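Local coordinates for VP2 (Primate bocaparvovirus 1, PDB 7L0W), which self-assembles, as sixty copies of the capsid proteins, into the T=1 icosahedral shell of the bocavirus, at residues A[43-48]-A[55-60]; A[169-174]-A[297-302]; A[262-267]-A[371-376]; A[235-240]-A[253-258]. All coordinates share one frame; numbering follows the deposited sequence.

Interaction 1: residues A[43-48]-A[55-60]; sequences EAIETT and QRCVTT
The E43 carboxylate is the flat group in this contact, and it lies against C57 and T59. OE2 is 3.3 Å from T59 CG2 and 3.6 Å from C57 SG. OE1 is turned to the backbone and lies 3.4 Å from C57 O, a pair of acceptors. E43 CG sits between its backbone N and carbonyl carbon (chi1 75°), and the chain bends again at chi2, which folds the acid back over strand 55-60. The strands form an antiparallel hairpin in the loop that links strands B and C of the parvoviral jelly roll. E43 and C57 exchange both backbone bonds (E43 N to C57 O 3.1 Å, C57 N to E43 O 3.3 Å). I45 and Q55 form the next hydrogen-bonded pair, and A44 faces R56 between them. On the face carrying E43 and C57, the I45 CD1 methyl is modelled 3.5 Å from C57 SG, though I45 is poorly ordered. T59 OG1 turns to N36. K234 of a second subunit makes a long, weak ion pair with E43 OE2. Within the hairpin the acid meets a methyl, a sulfur and a carbonyl oxygen, none of which donates to it, and the distant lysine probably gives its charge modest compensation.

Interaction 2: residues A[169-174]-A[297-302]; sequences DLDGNA and HINTGA
D171 OD2 is approached by two groups of the opposite loop, H297 ND1 and N299 ND2. H297 ND1 donates to it at 3.2 Å and 160°, a histidine-carboxylate hydrogen bond. N299 ND2 is 2.9 Å from the same oxygen, but the angle is too poor for a hydrogen bond. The contact joins two surface loops of the parvoviral capsid protein. Residues 169-174 belong to the loop between strands E and F of the jelly roll, and 297-302 to the long insertion between G and H.

The D171 carboxylate stands almost perpendicular to the imidazole, with the planes 89° apart. OD2 lies in the plane of the ring at its edge, while the N-H reaches that oxygen from well above the carboxylate plane. The H297 ring is swung out by a first torsion of -174°, CG lying opposite the backbone N. N299 also turns its amide nearly at right angles to the acid.

The site is rich in acids: D169, D171, E166 and E181 cluster here. Such crowding would probably raise the affinity of some of these groups for protons and favour a charged H297. Both aspartates are poorly ordered, so the details are less sure. E166 also accepts from the N299 backbone N.

G172 covers one face of the imidazole: G172 O lies 3.2 Å above the ring plane over its centre, and G172 CA makes a CH-pi contact 4.0 Å from the centroid.

Interaction 3: residues A[262-267]-A[371-376]; sequences PTSWMT and FPNQVW
M266 and F371 make a Met-aromatic contact, the sulfur coming to the ring obliquely. SD lies 4.0 Å from the centroid of the F371 ring, 43° off the normal, on the side of CD2 and CE2. In M266 chi1 and chi2 are both near 180°, which carries SD out to the ring. The side chain crosses F371 at about a right angle.

N373 is the other unusual residue. Its backbone takes a left-handed conformation (phi 68°), and its carbonyl accepts the M266 N-H at 2.8 Å. The same oxygen lies at the edge of the W265 ring, near its plane. W265 CE3 packs 3.8 Å from N373 CB and 4.2 Å from V375 CG1. The N373 amide is steeply inclined to the indole. T263 OG1 accepts the W265 N-H at 3.2 Å, an ST turn over T263-W265.

Q374 CA makes a CA-H...O contact with M266 O at 3.5 Å, next to the single backbone bridge of M266 and Q374. The Q374 amide spans its own loop: NE2 donates a hydrogen bond to W369 O, and OE1 accepts a weak bond from F371 N.

Both segments lie in the long insertion between strands G and H of the jelly roll. M266 and T267 pack on L354 of strand 352-357, and T267 OG1 bonds to L353 O. In a neighbouring subunit, T398 OG1 bonds to F371 O and Q374 N, and V375 and W376 pair antiparallel with a strand, so the sheet continues across the interface.

Interaction 4: residues A[235-240]-A[253-258]; sequences VPTRRV and TGRIQP
I256 and R239 lie side by side and point the same way, I256 CD1 resting 3.6 Å from R239 CB. The isoleucine chain is extended (chi2 174°), which carries CD1 to the edge of the R239 guanidinium, near its plane. R239 bends at chi3 and sends NH2 to a salt bridge with D310 of a neighbouring subunit. The T237 methyl meets I256: CG2 is 3.8 Å from I256 CB, and OG1 stands opposite the backbone N (chi1 -175°), where it bonds to W140 O of that subunit.

The two segments run antiparallel at the base of the hairpin formed by strands 240-243 and 252-255. This hairpin belongs to the long insertion between strands G and H of the parvoviral jelly roll. V240 and R255 are a non-hydrogen-bonded pair whose side chains diverge. I256 N donates to R239 O at 3.2 Å. V240 CG1 meets T253 CG2 at 3.5 Å, methyl to methyl.

R255 is straight as far as CD and then turns at chi3 (-62°). The turn helps bring NH1 back to T237 O at 2.7 Å, with the carbonyl at the guanidinium edge. E142 of the neighbouring subunit forms a salt bridge with the same NH1; the place of this nitrogen, and so of both bonds, is less sure. R255 NH2 donates to G333 O and T330 O of that subunit.

From the N terminus, interaction 1 comes first and closes a short hairpin between strands B and C of the jelly roll. Interaction 2 opens next, at 169-174, and closes only at 297-302, tying the E-F loop to the G-H insertion. Interaction 4 is nested inside that loop and shuts a small hairpin of the insertion. Interaction 3 starts after it, at 262-267, and ends at 371-376, so it crosses interaction 2. Interactions 1 and 2 lie on the same side of the chain's centre, about 18 Å apart between centres, without touching. Interactions 3 and 4 touch, P262 packing on R239 and I256, and both meet the same neighbouring subunit. Interactions 1 and 4 lie on opposite sides of the chain's centre.

Interaction 1: residues A[43-48]-A[55-60]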
loop_
_atom_site.group_PDB
_atom_site.type_symbol
_atom_site.label_atom_id
_atom_site.label_comp_id
_atom_site.label_asym_id
_atom_site.label_seq_id
_atom_site.Cartn_x
_atom_site.Cartn_y
_atom_site.Cartn_z
ATOM N N GLU A 43 92.774 -22.770 -66.374
ATOM C CA GLU A 43 94.095 -22.918 -66.960
ATOM C C GLU A 43 94.942 -23.797 -66.063
ATOM O O GLU A 43 94.685 -23.903 -64.862
ATOM C CB GLU A 43 94.782 -21.571 -67.157
ATOM C CG GLU A 43 95.300 -20.969 -65.876
ATOM C CD GLU A 43 94.208 -20.371 -65.034
ATOM O OE1 GLU A 43 93.025 -20.486 -65.415
ATOM O OE2 GLU A 43 94.539 -19.787 -63.985
ATOM N N ALA A 44 95.950 -24.425 -66.652
ATOM C CA ALA A 44 96.864 -25.259 -65.887
ATOM C C ALA A 44 97.800 -24.367 -65.087
ATOM O O ALA A 44 98.330 -23.383 -65.612
ATOM C CB ALA A 44 97.649 -26.174 -66.819
ATOM N N ILE A 45 98.005 -24.704 -63.817
ATOM C CA ILE A 45 98.995 -24.016 -63.000
ATOM C C ILE A 45 100.295 -24.791 -63.103
ATOM O O ILE A 45 100.414 -25.900 -62.574
ATOM C CB ILE A 45 98.545 -23.893 -61.536
ATOM C CG1 ILE A 45 97.221 -23.150 -61.451
ATOM C CG2 ILE A 45 99.588 -23.159 -60.730
ATOM C CD1 ILE A 45 97.302 -21.773 -62.008
ATOM N N GLU A 46 101.280 -24.211 -63.775
ATOM C CA GLU A 46 102.515 -24.934 -64.031
ATOM C C GLU A 46 103.652 -24.365 -63.198
ATOM O O GLU A 46 103.850 -23.149 -63.122
ATOM C CB GLU A 46 102.869 -24.878 -65.515
ATOM C CG GLU A 46 101.898 -25.616 -66.421
ATOM C CD GLU A 46 101.813 -27.097 -66.112
ATOM O OE1 GLU A 46 102.857 -27.705 -65.807
ATOM O OE2 GLU A 46 100.701 -27.659 -66.182
ATOM N N THR A 47 104.396 -25.262 -62.563
ATOM C CA THR A 47 105.621 -24.903 -61.867
ATOM C C THR A 47 106.782 -24.827 -62.848
ATOM O O THR A 47 106.576 -24.766 -64.065
ATOM C CB THR A 47 105.923 -25.906 -60.754
ATOM O OG1 THR A 47 107.063 -25.459 -60.008
ATOM C CG2 THR A 47 106.191 -27.294 -61.320
ATOM N N THR A 48 108.007 -24.813 -62.320
ATOM C CA THR A 48 109.196 -24.848 -63.167
ATOM C C THR A 48 109.178 -26.047 -64.111
ATOM O O THR A 48 109.950 -26.097 -65.077
ATOM C CB THR A 48 110.448 -24.876 -62.293
ATOM O OG1 THR A 48 110.417 -26.039 -61.459
ATOM C CG2 THR A 48 110.504 -23.638 -61.417
ATOM N N GLN A 55 98.686 -28.435 -61.640
ATOM C CA GLN A 55 97.399 -28.160 -61.034
ATOM C C GLN A 55 96.538 -27.467 -62.073
ATOM O O GLN A 55 97.059 -26.857 -63.008
ATOM C CB GLN A 55 97.557 -27.284 -59.798
ATOM C CG GLN A 55 96.372 -27.294 -58.877
ATOM C CD GLN A 55 96.221 -28.635 -58.198
ATOM O OE1 GLN A 55 95.427 -29.471 -58.617
ATOM N NE2 GLN A 55 96.997 -28.851 -57.147
ATOM N N ARG A 56 95.228 -27.567 -61.921
ATOM C CA ARG A 56 94.291 -26.915 -62.825
ATOM C C ARG A 56 93.244 -26.216 -61.976
ATOM O O ARG A 56 92.600 -26.851 -61.138
ATOM C CB ARG A 56 93.641 -27.924 -63.760
ATOM C CG ARG A 56 92.727 -27.309 -64.781
ATOM C CD ARG A 56 92.049 -28.392 -65.559
ATOM N NE ARG A 56 93.022 -29.226 -66.249
ATOM C CZ ARG A 56 92.711 -30.326 -66.921
ATOM N NH1 ARG A 56 91.448 -30.706 -67.012
ATOM N NH2 ARG A 56 93.657 -31.031 -67.520
ATOM N N CYS A 57 93.068 -24.917 -62.187
ATOM C CA CYS A 57 92.102 -24.150 -61.420
ATOM C C CYS A 57 91.234 -23.341 -62.360
ATOM O O CYS A 57 91.689 -22.923 -63.425
ATOM C CB CYS A 57 92.780 -23.207 -60.438
ATOM S SG CYS A 57 93.859 -21.992 -61.197
ATOM N N VAL A 58 89.998 -23.110 -61.952
ATOM C CA VAL A 58 89.109 -22.228 -62.686
ATOM C C VAL A 58 89.011 -20.897 -61.963
ATOM O O VAL A 58 88.474 -20.811 -60.856
ATOM C CB VAL A 58 87.740 -22.885 -62.887
ATOM C CG1 VAL A 58 87.293 -23.502 -61.644
ATOM C CG2 VAL A 58 86.731 -21.856 -63.322
ATOM N N THR A 59 89.545 -19.855 -62.587
ATOM C CA THR A 59 89.677 -18.544 -61.978
ATOM C C THR A 59 88.485 -17.680 -62.352
ATOM O O THR A 59 88.167 -17.535 -63.534
ATOM C CB THR A 59 90.968 -17.876 -62.430
ATOM O OG1 THR A 59 90.948 -17.734 -63.850
ATOM C CG2 THR A 59 92.137 -18.728 -62.053
ATOM N N THR A 60 87.848 -17.101 -61.353
ATOM C CA THR A 60 86.649 -16.310 -61.517
ATOM C C THR A 60 86.985 -14.833 -61.620
ATOM O O THR A 60 88.126 -14.426 -61.379
ATOM C CB THR A 60 85.738 -16.545 -60.316
ATOM O OG1 THR A 60 86.409 -16.097 -59.140
ATOM C CG2 THR A 60 85.476 -18.007 -60.148
#

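Interaction 2: residues A[169-174]-A[297-302]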
loop_
_atom_site.group_PDB
_atom_site.type_symbol
_atom_site.label_atom_id
_atom_site.label_comp_id
_atom_site.label_asym_id
_atom_site.label_seq_id
_atom_site.Cartn_x
_atom_site.Cartn_y
_atom_site.Cartn_z
ATOM N N ASP A 169 94.780 -36.198 -66.599
ATOM C CA ASP A 169 95.972 -35.731 -67.307
ATOM C C ASP A 169 95.843 -35.865 -68.825
ATOM O O ASP A 169 96.523 -35.155 -69.571
ATOM C CB ASP A 169 97.189 -36.509 -66.798
ATOM C CG ASP A 169 98.509 -35.887 -67.213
ATOM O OD1 ASP A 169 98.495 -34.773 -67.770
ATOM O OD2 ASP A 169 99.564 -36.516 -66.982
ATOM N N LEU A 170 94.983 -36.765 -69.301
ATOM C CA LEU A 170 94.847 -37.197 -70.699
ATOM C C LEU A 170 96.074 -37.960 -71.177
ATOM O O LEU A 170 96.079 -38.421 -72.324
ATOM C CB LEU A 170 94.598 -36.064 -71.709
ATOM C CG LEU A 170 93.179 -35.599 -72.032
ATOM C CD1 LEU A 170 92.293 -36.796 -72.334
ATOM C CD2 LEU A 170 92.608 -34.817 -70.895
ATOM N N ASP A 171 97.119 -38.087 -70.357
ATOM C CA ASP A 171 98.336 -38.757 -70.797
ATOM C C ASP A 171 98.049 -40.172 -71.283
ATOM O O ASP A 171 98.307 -40.489 -72.450
ATOM C CB ASP A 171 99.362 -38.744 -69.665
ATOM C CG ASP A 171 98.805 -39.288 -68.363
ATOM O OD1 ASP A 171 97.596 -39.588 -68.308
ATOM O OD2 ASP A 171 99.574 -39.399 -67.387
ATOM N N GLY A 172 97.492 -41.016 -70.416
ATOM C CA GLY A 172 97.032 -42.333 -70.831
ATOM C C GLY A 172 98.075 -43.097 -71.617
ATOM O O GLY A 172 99.258 -43.129 -71.260
ATOM N N ASN A 173 97.630 -43.691 -72.719
ATOM C CA ASN A 173 98.465 -44.443 -73.646
ATOM C C ASN A 173 97.581 -44.908 -74.791
ATOM O O ASN A 173 96.362 -44.714 -74.772
ATOM C CB ASN A 173 99.152 -45.639 -72.971
ATOM C CG ASN A 173 98.166 -46.621 -72.374
ATOM O OD1 ASN A 173 96.997 -46.300 -72.173
ATOM N ND2 ASN A 173 98.634 -47.831 -72.091
ATOM N N ALA A 174 98.213 -45.515 -75.796
ATOM C CA ALA A 174 97.449 -46.045 -76.921
ATOM C C ALA A 174 96.741 -47.341 -76.543
ATOM O O ALA A 174 95.716 -47.694 -77.137
ATOM C CB ALA A 174 98.367 -46.260 -78.124
ATOM N N HIS A 297 95.645 -43.361 -65.447
ATOM C CA HIS A 297 97.052 -43.438 -65.809
ATOM C C HIS A 297 97.816 -42.326 -65.106
ATOM O O HIS A 297 97.474 -41.148 -65.247
ATOM C CB HIS A 297 97.222 -43.339 -67.322
ATOM C CG HIS A 297 98.625 -43.561 -67.786
ATOM N ND1 HIS A 297 99.575 -42.564 -67.783
ATOM C CD2 HIS A 297 99.242 -44.669 -68.255
ATOM C CE1 HIS A 297 100.715 -43.045 -68.240
ATOM N NE2 HIS A 297 100.541 -44.321 -68.533
ATOM N N ILE A 298 98.845 -42.701 -64.349
ATOM C CA ILE A 298 99.715 -41.718 -63.717
ATOM C C ILE A 298 101.150 -41.959 -64.152
ATOM O O ILE A 298 101.763 -42.965 -63.783
ATOM C CB ILE A 298 99.603 -41.761 -62.186
ATOM C CG1 ILE A 298 98.218 -41.312 -61.732
ATOM C CG2 ILE A 298 100.656 -40.887 -61.571
ATOM C CD1 ILE A 298 97.319 -42.444 -61.389
ATOM N N ASN A 299 101.701 -41.032 -64.933
ATOM C CA ASN A 299 103.065 -41.198 -65.417
ATOM C C ASN A 299 104.091 -40.749 -64.383
ATOM O O ASN A 299 105.118 -41.411 -64.189
ATOM C CB ASN A 299 103.238 -40.452 -66.739
ATOM C CG ASN A 299 102.856 -38.992 -66.643
ATOM O OD1 ASN A 299 103.036 -38.351 -65.610
ATOM N ND2 ASN A 299 102.313 -38.458 -67.728
ATOM N N THR A 300 103.835 -39.630 -63.706
ATOM C CA THR A 300 104.846 -39.056 -62.824
ATOM C C THR A 300 104.910 -39.794 -61.490
ATOM O O THR A 300 105.995 -40.032 -60.947
ATOM C CB THR A 300 104.578 -37.562 -62.619
ATOM O OG1 THR A 300 105.627 -36.987 -61.831
ATOM C CG2 THR A 300 103.232 -37.319 -61.946
ATOM N N GLY A 301 103.758 -40.168 -60.950
ATOM C CA GLY A 301 103.712 -40.831 -59.666
ATOM C C GLY A 301 104.188 -39.940 -58.537
ATOM O O GLY A 301 104.428 -38.742 -58.690
ATOM N N ALA A 302 104.320 -40.563 -57.367
ATOM C CA ALA A 302 104.861 -39.926 -56.165
ATOM C C ALA A 302 103.969 -38.750 -55.789
ATOM O O ALA A 302 102.767 -38.962 -55.549
ATOM C CB ALA A 302 106.335 -39.594 -56.412
#

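Interaction 3: residues A[262-267]-A[371-376]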
loop_
_atom_site.group_PDB
_atom_site.type_symbol
_atom_site.label_atom_id
_atom_site.label_comp_id
_atom_site.label_asym_id
_atom_site.label_seq_id
_atom_site.Cartn_x
_atom_site.Cartn_y
_atom_site.Cartn_z
ATOM N N PRO A 262 102.510 -48.053 -13.420
ATOM C CA PRO A 262 102.032 -48.150 -14.798
ATOM C C PRO A 262 101.036 -47.048 -15.094
ATOM O O PRO A 262 100.222 -46.674 -14.249
ATOM C CB PRO A 262 101.360 -49.522 -14.841
ATOM C CG PRO A 262 101.964 -50.261 -13.740
ATOM C CD PRO A 262 102.187 -49.268 -12.660
ATOM N N THR A 263 101.105 -46.522 -16.307
ATOM C CA THR A 263 100.148 -45.533 -16.772
ATOM C C THR A 263 99.069 -46.233 -17.578
ATOM O O THR A 263 99.343 -47.202 -18.290
ATOM C CB THR A 263 100.823 -44.437 -17.601
ATOM O OG1 THR A 263 99.859 -43.439 -17.941
ATOM C CG2 THR A 263 101.413 -44.989 -18.864
ATOM N N SER A 264 97.841 -45.772 -17.428
ATOM C CA SER A 264 96.740 -46.263 -18.233
ATOM C C SER A 264 96.572 -45.468 -19.510
ATOM O O SER A 264 95.642 -45.736 -20.271
ATOM C CB SER A 264 95.445 -46.222 -17.422
ATOM O OG SER A 264 94.347 -46.650 -18.200
ATOM N N TRP A 265 97.453 -44.509 -19.760
ATOM C CA TRP A 265 97.291 -43.526 -20.813
ATOM C C TRP A 265 98.455 -43.627 -21.783
ATOM O O TRP A 265 99.572 -43.977 -21.409
ATOM C CB TRP A 265 97.196 -42.129 -20.204
ATOM C CG TRP A 265 96.133 -42.104 -19.189
ATOM C CD1 TRP A 265 96.288 -42.057 -17.840
ATOM C CD2 TRP A 265 94.743 -42.276 -19.424
ATOM N NE1 TRP A 265 95.066 -42.117 -17.223
ATOM C CE2 TRP A 265 94.101 -42.261 -18.180
ATOM C CE3 TRP A 265 93.972 -42.410 -20.575
ATOM C CZ2 TRP A 265 92.728 -42.377 -18.055
ATOM C CZ3 TRP A 265 92.618 -42.525 -20.451
ATOM C CH2 TRP A 265 92.004 -42.505 -19.204
ATOM N N MET A 266 98.190 -43.307 -23.042
ATOM C CA MET A 266 99.164 -43.533 -24.092
ATOM C C MET A 266 99.330 -42.272 -24.924
ATOM O O MET A 266 98.580 -41.304 -24.791
ATOM C CB MET A 266 98.766 -44.731 -24.960
ATOM C CG MET A 266 99.780 -45.139 -26.005
ATOM S SD MET A 266 99.448 -46.769 -26.642
ATOM C CE MET A 266 100.619 -46.848 -27.969
ATOM N N THR A 267 100.356 -42.295 -25.763
ATOM C CA THR A 267 100.767 -41.141 -26.538
ATOM C C THR A 267 99.759 -40.804 -27.630
ATOM O O THR A 267 99.276 -41.677 -28.351
ATOM C CB THR A 267 102.120 -41.433 -27.159
ATOM O OG1 THR A 267 103.054 -41.723 -26.120
ATOM C CG2 THR A 267 102.595 -40.257 -27.908
ATOM N N PHE A 371 94.695 -45.141 -30.987
ATOM C CA PHE A 371 94.708 -46.275 -30.087
ATOM C C PHE A 371 93.932 -45.811 -28.872
ATOM O O PHE A 371 93.933 -44.617 -28.561
ATOM C CB PHE A 371 96.155 -46.633 -29.730
ATOM C CG PHE A 371 96.299 -47.856 -28.907
ATOM C CD1 PHE A 371 96.319 -49.094 -29.500
ATOM C CD2 PHE A 371 96.428 -47.775 -27.544
ATOM C CE1 PHE A 371 96.453 -50.218 -28.751
ATOM C CE2 PHE A 371 96.569 -48.907 -26.790
ATOM C CZ PHE A 371 96.581 -50.128 -27.395
ATOM N N PRO A 372 93.222 -46.697 -28.191
ATOM C CA PRO A 372 92.470 -46.265 -27.017
ATOM C C PRO A 372 93.373 -45.660 -25.956
ATOM O O PRO A 372 94.578 -45.907 -25.902
ATOM C CB PRO A 372 91.811 -47.556 -26.529
ATOM C CG PRO A 372 92.616 -48.629 -27.110
ATOM C CD PRO A 372 93.011 -48.125 -28.450
ATOM N N ASN A 373 92.760 -44.827 -25.121
ATOM C CA ASN A 373 93.415 -44.225 -23.962
ATOM C C ASN A 373 94.496 -43.232 -24.365
ATOM O O ASN A 373 95.450 -43.002 -23.623
ATOM C CB ASN A 373 94.006 -45.297 -23.056
ATOM C CG ASN A 373 92.966 -46.205 -22.499
ATOM O OD1 ASN A 373 91.800 -45.841 -22.399
ATOM N ND2 ASN A 373 93.370 -47.415 -22.151
ATOM N N GLN A 374 94.360 -42.636 -25.537
ATOM C CA GLN A 374 95.277 -41.597 -25.977
ATOM C C GLN A 374 94.709 -40.242 -25.603
ATOM O O GLN A 374 93.551 -39.949 -25.902
ATOM C CB GLN A 374 95.532 -41.672 -27.475
ATOM C CG GLN A 374 96.402 -42.816 -27.881
ATOM C CD GLN A 374 96.634 -42.826 -29.355
ATOM O OE1 GLN A 374 95.816 -42.332 -30.115
ATOM N NE2 GLN A 374 97.767 -43.359 -29.774
ATOM N N VAL A 375 95.520 -39.427 -24.939
ATOM C CA VAL A 375 95.144 -38.083 -24.533
ATOM C C VAL A 375 96.227 -37.129 -25.004
ATOM O O VAL A 375 97.419 -37.420 -24.865
ATOM C CB VAL A 375 94.939 -37.981 -23.012
ATOM C CG1 VAL A 375 93.742 -38.786 -22.597
ATOM C CG2 VAL A 375 96.152 -38.491 -22.281
ATOM N N TRP A 376 95.815 -36.006 -25.581
ATOM C CA TRP A 376 96.778 -35.036 -26.064
ATOM C C TRP A 376 96.116 -33.674 -26.144
ATOM O O TRP A 376 94.891 -33.553 -26.090
ATOM C CB TRP A 376 97.349 -35.437 -27.422
ATOM C CG TRP A 376 96.401 -35.404 -28.575
ATOM C CD1 TRP A 376 96.219 -34.377 -29.441
ATOM C CD2 TRP A 376 95.534 -36.451 -29.009
ATOM N NE1 TRP A 376 95.286 -34.709 -30.381
ATOM C CE2 TRP A 376 94.849 -35.982 -30.137
ATOM C CE3 TRP A 376 95.263 -37.736 -28.548
ATOM C CZ2 TRP A 376 93.915 -36.750 -30.811
ATOM C CZ3 TRP A 376 94.336 -38.492 -29.216
ATOM C CH2 TRP A 376 93.675 -38.001 -30.334
#

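Interaction 4: residues A[235-240]-A[253-258]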
loop_
_atom_site.group_PDB
_atom_site.type_symbol
_atom_site.label_atom_id
_atom_site.label_comp_id
_atom_site.label_asym_id
_atom_site.label_seq_id
_atom_site.Cartn_x
_atom_site.Cartn_y
_atom_site.Cartn_z
ATOM N N VAL A 235 102.863 -44.118 -2.202
ATOM C CA VAL A 235 101.992 -45.262 -1.916
ATOM C C VAL A 235 102.480 -46.474 -2.697
ATOM O O VAL A 235 102.723 -46.365 -3.910
ATOM C CB VAL A 235 100.546 -44.926 -2.269
ATOM C CG1 VAL A 235 99.664 -46.126 -2.047
ATOM C CG2 VAL A 235 100.074 -43.780 -1.430
ATOM N N PRO A 236 102.642 -47.630 -2.064
ATOM C CA PRO A 236 102.998 -48.833 -2.814
ATOM C C PRO A 236 101.877 -49.238 -3.751
ATOM O O PRO A 236 100.729 -48.817 -3.615
ATOM C CB PRO A 236 103.204 -49.883 -1.721
ATOM C CG PRO A 236 103.511 -49.097 -0.513
ATOM C CD PRO A 236 102.655 -47.878 -0.618
ATOM N N THR A 237 102.224 -50.080 -4.711
ATOM C CA THR A 237 101.270 -50.559 -5.696
ATOM C C THR A 237 101.066 -52.057 -5.531
ATOM O O THR A 237 101.929 -52.760 -5.002
ATOM C CB THR A 237 101.737 -50.240 -7.114
ATOM O OG1 THR A 237 100.718 -50.611 -8.045
ATOM C CG2 THR A 237 103.002 -50.978 -7.435
ATOM N N ARG A 238 99.902 -52.532 -5.963
ATOM C CA ARG A 238 99.590 -53.947 -5.824
ATOM C C ARG A 238 100.093 -54.749 -7.009
ATOM O O ARG A 238 100.150 -55.976 -6.940
ATOM C CB ARG A 238 98.085 -54.124 -5.670
ATOM C CG ARG A 238 97.529 -53.381 -4.486
ATOM C CD ARG A 238 96.027 -53.471 -4.382
ATOM N NE ARG A 238 95.570 -54.819 -4.095
ATOM C CZ ARG A 238 94.854 -55.551 -4.935
ATOM N NH1 ARG A 238 94.472 -56.773 -4.593
ATOM N NH2 ARG A 238 94.503 -55.051 -6.108
ATOM N N ARG A 239 100.473 -54.076 -8.089
ATOM C CA ARG A 239 100.702 -54.752 -9.357
ATOM C C ARG A 239 102.020 -55.503 -9.362
ATOM O O ARG A 239 102.913 -55.234 -8.561
ATOM C CB ARG A 239 100.675 -53.744 -10.492
ATOM C CG ARG A 239 99.319 -53.158 -10.720
ATOM C CD ARG A 239 99.401 -52.049 -11.725
ATOM N NE ARG A 239 99.743 -52.520 -13.058
ATOM C CZ ARG A 239 98.854 -52.830 -13.988
ATOM N NH1 ARG A 239 97.564 -52.691 -13.740
ATOM N NH2 ARG A 239 99.257 -53.250 -15.172
ATOM N N VAL A 240 102.131 -56.455 -10.281
ATOM C CA VAL A 240 103.317 -57.279 -10.447
ATOM C C VAL A 240 103.892 -57.004 -11.824
ATOM O O VAL A 240 103.143 -56.833 -12.792
ATOM C CB VAL A 240 102.989 -58.771 -10.298
ATOM C CG1 VAL A 240 104.215 -59.598 -10.495
ATOM C CG2 VAL A 240 102.387 -59.043 -8.969
ATOM N N THR A 253 109.862 -62.246 -11.130
ATOM C CA THR A 253 108.571 -61.728 -10.715
ATOM C C THR A 253 108.799 -60.829 -9.514
ATOM O O THR A 253 109.555 -61.188 -8.608
ATOM C CB THR A 253 107.613 -62.864 -10.357
ATOM O OG1 THR A 253 107.389 -63.685 -11.509
ATOM C CG2 THR A 253 106.298 -62.325 -9.871
ATOM N N GLY A 254 108.172 -59.661 -9.512
ATOM C CA GLY A 254 108.321 -58.755 -8.391
ATOM C C GLY A 254 107.341 -57.611 -8.478
ATOM O O GLY A 254 106.841 -57.266 -9.549
ATOM N N ARG A 255 107.072 -57.026 -7.320
ATOM C CA ARG A 255 106.152 -55.907 -7.244
ATOM C C ARG A 255 106.719 -54.715 -7.998
ATOM O O ARG A 255 107.924 -54.461 -7.970
ATOM C CB ARG A 255 105.902 -55.541 -5.785
ATOM C CG ARG A 255 104.822 -54.516 -5.559
ATOM C CD ARG A 255 104.744 -54.168 -4.096
ATOM N NE ARG A 255 104.403 -55.327 -3.285
ATOM C CZ ARG A 255 103.164 -55.709 -3.016
ATOM N NH1 ARG A 255 102.143 -55.012 -3.479
ATOM N NH2 ARG A 255 102.945 -56.777 -2.271
ATOM N N ILE A 256 105.843 -53.990 -8.690
ATOM C CA ILE A 256 106.262 -52.785 -9.384
ATOM C C ILE A 256 106.686 -51.743 -8.363
ATOM O O ILE A 256 106.105 -51.639 -7.276
ATOM C CB ILE A 256 105.130 -52.270 -10.287
ATOM C CG1 ILE A 256 104.879 -53.263 -11.414
ATOM C CG2 ILE A 256 105.474 -50.937 -10.876
ATOM C CD1 ILE A 256 103.705 -52.918 -12.270
ATOM N N GLN A 257 107.720 -50.980 -8.697
ATOM C CA GLN A 257 108.270 -50.030 -7.749
ATOM C C GLN A 257 107.287 -48.890 -7.499
ATOM O O GLN A 257 106.510 -48.527 -8.381
ATOM C CB GLN A 257 109.588 -49.482 -8.266
ATOM C CG GLN A 257 110.670 -50.519 -8.343
ATOM C CD GLN A 257 110.957 -51.143 -7.001
ATOM O OE1 GLN A 257 110.918 -50.473 -5.973
ATOM N NE2 GLN A 257 111.260 -52.433 -7.003
ATOM N N PRO A 258 107.296 -48.314 -6.297
ATOM C CA PRO A 258 106.313 -47.270 -5.994
ATOM C C PRO A 258 106.502 -46.034 -6.836
ATOM O O PRO A 258 105.524 -45.371 -7.193
ATOM C CB PRO A 258 106.568 -46.976 -4.513
ATOM C CG PRO A 258 107.243 -48.179 -3.997
ATOM C CD PRO A 258 108.112 -48.641 -5.121
#